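Local coordinates for hypothetical protein PH0495 (Pyrococcus horikoshii, PDB 1X3L) that catalyses the ATP-dependent phosphorylation of D-glycerate to 2-phosphoglycerate, and can also draw its phosphate from other nucleotides or pyrophosphate, at residues Gly305-Glu310 against Val322-Gly327; Glu273-Glu278 against Asn426-Ala431. All blocks are in the same frame, centred on the assembly; numbering follows the deposited sequence. Where two conformers were deposited one is given.

Contact 1: Gly305-Glu310 against Val322-Gly327; sequences GSIVQE and VVLVFG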
# COMPACT_ATOMS: atom_id res chain seq x y z
N GLY A 305 15.62 -3.70 -19.41
CA GLY A 305 15.89 -4.28 -20.71
C GLY A 305 17.38 -4.55 -20.90
O GLY A 305 17.74 -5.56 -21.51
N SER A 306 18.24 -3.68 -20.38
CA SER A 306 19.69 -3.86 -20.52
C SER A 306 20.17 -5.09 -19.74
O SER A 306 21.11 -5.77 -20.17
CB SER A 306 20.46 -2.62 -20.04
OG SER A 306 20.40 -2.48 -18.63
N ILE A 307 19.55 -5.36 -18.60
CA ILE A 307 19.93 -6.52 -17.81
C ILE A 307 19.45 -7.79 -18.53
O ILE A 307 20.15 -8.79 -18.57
CB ILE A 307 19.33 -6.46 -16.39
CG1 ILE A 307 19.95 -5.28 -15.62
CG2 ILE A 307 19.58 -7.77 -15.65
CD1 ILE A 307 19.34 -5.05 -14.25
N VAL A 308 18.25 -7.72 -19.11
CA VAL A 308 17.72 -8.86 -19.85
C VAL A 308 18.64 -9.18 -21.02
O VAL A 308 18.86 -10.34 -21.34
CB VAL A 308 16.30 -8.58 -20.37
CG1 VAL A 308 15.90 -9.64 -21.40
CG2 VAL A 308 15.32 -8.60 -19.22
N GLN A 309 19.18 -8.14 -21.66
CA GLN A 309 20.10 -8.32 -22.78
C GLN A 309 21.35 -9.09 -22.35
O GLN A 309 21.77 -10.03 -23.02
CB GLN A 309 20.57 -6.97 -23.33
CG GLN A 309 19.63 -6.25 -24.24
CD GLN A 309 20.28 -5.01 -24.84
OE1 GLN A 309 20.59 -4.05 -24.13
NE2 GLN A 309 20.49 -5.03 -26.15
N GLU A 310 21.94 -8.65 -21.24
CA GLU A 310 23.16 -9.27 -20.72
C GLU A 310 22.93 -10.75 -20.39
O GLU A 310 23.76 -11.59 -20.70
CB GLU A 310 23.60 -8.51 -19.46
CG GLU A 310 25.04 -8.74 -19.03
CD GLU A 310 26.06 -8.15 -20.00
OE1 GLU A 310 25.70 -7.24 -20.80
OE2 GLU A 310 27.24 -8.57 -19.96
N VAL A 322 15.55 -17.73 -16.08
CA VAL A 322 15.51 -16.95 -14.86
C VAL A 322 14.38 -15.94 -14.85
O VAL A 322 13.90 -15.51 -15.90
CB VAL A 322 16.88 -16.25 -14.66
CG1 VAL A 322 17.15 -15.31 -15.83
CG2 VAL A 322 16.91 -15.50 -13.34
N VAL A 323 13.94 -15.60 -13.64
CA VAL A 323 12.89 -14.61 -13.44
C VAL A 323 13.44 -13.53 -12.52
O VAL A 323 14.00 -13.83 -11.46
CB VAL A 323 11.64 -15.22 -12.78
CG1 VAL A 323 10.66 -14.11 -12.39
CG2 VAL A 323 10.97 -16.20 -13.73
N LEU A 324 13.30 -12.27 -12.93
CA LEU A 324 13.76 -11.14 -12.12
C LEU A 324 12.55 -10.31 -11.73
O LEU A 324 11.67 -10.07 -12.55
CB LEU A 324 14.76 -10.28 -12.90
CG LEU A 324 16.20 -10.78 -13.09
CD1 LEU A 324 16.21 -12.10 -13.82
CD2 LEU A 324 16.97 -9.75 -13.88
N VAL A 325 12.52 -9.85 -10.48
CA VAL A 325 11.40 -9.06 -10.00
C VAL A 325 11.85 -7.68 -9.51
O VAL A 325 12.78 -7.57 -8.70
CB VAL A 325 10.66 -9.80 -8.86
CG1 VAL A 325 9.36 -9.08 -8.52
CG2 VAL A 325 10.38 -11.24 -9.28
N PHE A 326 11.19 -6.65 -10.02
CA PHE A 326 11.50 -5.27 -9.65
C PHE A 326 10.20 -4.62 -9.15
O PHE A 326 9.26 -4.43 -9.92
CB PHE A 326 11.99 -4.47 -10.87
CG PHE A 326 13.19 -5.06 -11.56
CD1 PHE A 326 14.47 -4.56 -11.30
CD2 PHE A 326 13.05 -6.05 -12.52
CE1 PHE A 326 15.58 -5.03 -12.01
CE2 PHE A 326 14.15 -6.53 -13.24
CZ PHE A 326 15.42 -6.02 -12.98
N GLY A 327 10.16 -4.27 -7.87
CA GLY A 327 8.96 -3.64 -7.33
C GLY A 327 9.22 -2.21 -6.93
O GLY A 327 10.37 -1.81 -6.69
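Ile307 sets its two branches against two different side chains of the strand, Leu324 and Phe326. The short branch serves the leucine: Ile307 CG2 lies 3.7 Å from Leu324 CD2, and the two side chains run obliquely across one another. The long branch serves the aromatic ring. Its methyl arrives at the rim, near the ring plane, with Ile307 CD1 4.2 Å from Phe326 CZ, so the ring presents an edge and not a face to the helix. This forking follows from the first torsion of Ile307 (chi1 -66°), which turns CG2 away from the backbone N and leaves CG1 beside it; with chi2 near 180° the branch is then fully extended and CD1 reaches the level of the phenylalanine.

Leu324 and Phe326, two residues apart, project from the same face of the strand, and both also touch Met289 of the neighbouring strand 285-290. No hydrogen bond joins the two segments, and the contact is wholly apolar. Residues 305-310 thus meet this strand through a single side chain, while the adjacent Val308 touches Ala431 and Val433 of strand 427-435. Helix 297-314 packed on a sheet in which strands 285-290 and 322-328 run parallel forms a beta-alpha-beta crossover, the helix being the connection between these neighbouring strands.

Contact 2: Glu273-Glu278 against Asn426-Ala431; sequences EAIARE and NSIVIA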
# COMPACT_ATOMS: atom_id res chain seq x y z
N GLU A 273 7.65 -11.73 -3.39
CA GLU A 273 8.07 -13.03 -2.87
C GLU A 273 7.12 -14.11 -3.39
O GLU A 273 7.55 -15.22 -3.70
CB GLU A 273 8.10 -12.99 -1.34
CG GLU A 273 9.11 -11.98 -0.80
CD GLU A 273 9.08 -11.83 0.71
OE1 GLU A 273 8.02 -12.11 1.32
OE2 GLU A 273 10.10 -11.41 1.29
N ALA A 274 5.84 -13.77 -3.50
CA ALA A 274 4.85 -14.71 -4.01
C ALA A 274 5.21 -15.06 -5.45
O ALA A 274 5.04 -16.19 -5.89
CB ALA A 274 3.45 -14.11 -3.94
N ILE A 275 5.71 -14.07 -6.19
CA ILE A 275 6.12 -14.26 -7.59
C ILE A 275 7.34 -15.17 -7.67
O ILE A 275 7.37 -16.13 -8.45
CB ILE A 275 6.48 -12.92 -8.27
CG1 ILE A 275 5.22 -12.07 -8.49
CG2 ILE A 275 7.17 -13.19 -9.61
CD1 ILE A 275 5.53 -10.66 -9.02
N ALA A 276 8.36 -14.86 -6.87
CA ALA A 276 9.60 -15.62 -6.85
C ALA A 276 9.37 -17.08 -6.43
O ALA A 276 10.01 -17.99 -6.95
CB ALA A 276 10.61 -14.96 -5.91
N ARG A 277 8.46 -17.28 -5.49
CA ARG A 277 8.13 -18.60 -4.99
C ARG A 277 7.49 -19.45 -6.09
O ARG A 277 7.86 -20.61 -6.30
CB ARG A 277 7.19 -18.47 -3.79
CG ARG A 277 6.82 -19.78 -3.11
CD ARG A 277 5.94 -19.53 -1.87
NE ARG A 277 6.66 -18.79 -0.83
CZ ARG A 277 6.45 -17.51 -0.51
NH1 ARG A 277 5.53 -16.79 -1.14
NH2 ARG A 277 7.18 -16.95 0.45
N GLU A 278 6.52 -18.88 -6.81
CA GLU A 278 5.84 -19.60 -7.88
C GLU A 278 6.83 -19.84 -9.03
O GLU A 278 6.84 -20.92 -9.63
CB GLU A 278 4.63 -18.80 -8.37
CG GLU A 278 3.80 -19.45 -9.46
CD GLU A 278 3.34 -20.85 -9.11
OE1 GLU A 278 3.09 -21.12 -7.91
OE2 GLU A 278 3.21 -21.69 -10.02
N ASN A 426 1.26 -1.08 -4.91
CA ASN A 426 2.02 -0.41 -5.97
C ASN A 426 2.38 -1.34 -7.14
O ASN A 426 1.68 -2.30 -7.45
CB ASN A 426 3.29 0.16 -5.35
CG ASN A 426 2.94 1.34 -4.48
OD1 ASN A 426 2.14 2.20 -4.83
ND2 ASN A 426 3.57 1.38 -3.29
N SER A 427 3.47 -1.04 -7.84
CA SER A 427 3.80 -1.79 -9.06
C SER A 427 4.93 -2.80 -9.02
O SER A 427 5.83 -2.73 -8.19
CB SER A 427 4.07 -0.80 -10.19
OG SER A 427 2.95 0.03 -10.41
N ILE A 428 4.86 -3.74 -9.97
CA ILE A 428 5.87 -4.78 -10.10
C ILE A 428 6.20 -5.04 -11.55
O ILE A 428 5.31 -5.03 -12.42
CB ILE A 428 5.39 -6.11 -9.49
CG1 ILE A 428 5.04 -5.92 -8.02
CG2 ILE A 428 6.46 -7.18 -9.68
CD1 ILE A 428 4.37 -7.14 -7.38
N VAL A 429 7.48 -5.26 -11.82
CA VAL A 429 7.94 -5.57 -13.16
C VAL A 429 8.51 -6.97 -13.08
O VAL A 429 9.37 -7.26 -12.25
CB VAL A 429 9.07 -4.63 -13.63
CG1 VAL A 429 9.47 -5.00 -15.05
CG2 VAL A 429 8.63 -3.17 -13.57
N ILE A 430 8.03 -7.86 -13.94
CA ILE A 430 8.55 -9.22 -13.95
C ILE A 430 9.28 -9.42 -15.26
O ILE A 430 8.71 -9.21 -16.33
CB ILE A 430 7.42 -10.26 -13.84
CG1 ILE A 430 6.60 -10.03 -12.57
CG2 ILE A 430 8.01 -11.66 -13.84
CD1 ILE A 430 5.40 -10.99 -12.42
N ALA A 431 10.56 -9.80 -15.20
CA ALA A 431 11.33 -10.05 -16.41
C ALA A 431 11.67 -11.54 -16.48
O ALA A 431 12.26 -12.10 -15.55
CB ALA A 431 12.62 -9.21 -16.40
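The delta methyl of Ile275 meets both Ile428 and Ile430, two strand residues whose side chains point to the same face. Toward Ile430 the packing is tight: the side chains meet tip to tip, and Ile275 CD1 lies 3.4 Å from Ile430 CD1, closer than carbons usually stand. Ile430 CD1 also lies 4.0 Å from Ile275 CG2, so both branches of the helix isoleucine touch this one methyl. Ile428 is approached less closely, with Ile275 CD1 3.7 Å from Ile428 CG2 and 4.1 Å from Ile428 CD1. In Ile275, chi1 of -70° places CG1 beside the backbone N and an extended chi2 of 173° carries CD1 out to the strand.

The contact is carried by these three buried isoleucines, and is tightest between Ile275 and Ile430. On other faces of the helix, Arg277 is exposed and Glu273 partly so, and neither touches the strand. An alanine in place of Ile275 would probably leave Ile428 and Ile430 without the methyl they both pack on, opening a gap between helix and strand.

Around this point Ile275 also touches Val325 of strand 322-328 and Ala17 of helix 6-20, and Glu278 forms a salt bridge with Arg12 of that same helix. Ile428 also touches Asn268, Ser271 and Cys272, nearer the start of helix 268-281, while Ile430 also meets Val323 on one neighbouring strand and Val363 on the other, 359-366. Helix 268-281 thus lies on the mixed sheet with helix 6-20 beside it.

After helix 6-20 and the parallel sheet of the first part of the chain, helix 268-281 supplies the helical half of contact 2; strand 285-290 and helix 297-314, which carries the first half of contact 1, come next. After 11 intervening residues strand 322-328 closes contact 1. Contact 2 is closed much later, by strand 427-435 after 147 residues, so contact 1 is nested within its loop. The two strands are antiparallel neighbours, probably hydrogen-bonded from Val429 N to Phe326 O and from Leu324 N to Ala431 O. Val325 packs on Ile275 and Ile428, whereas Leu324 and Phe326 point to the other face, so the contacts put one helix on each face of the sheet.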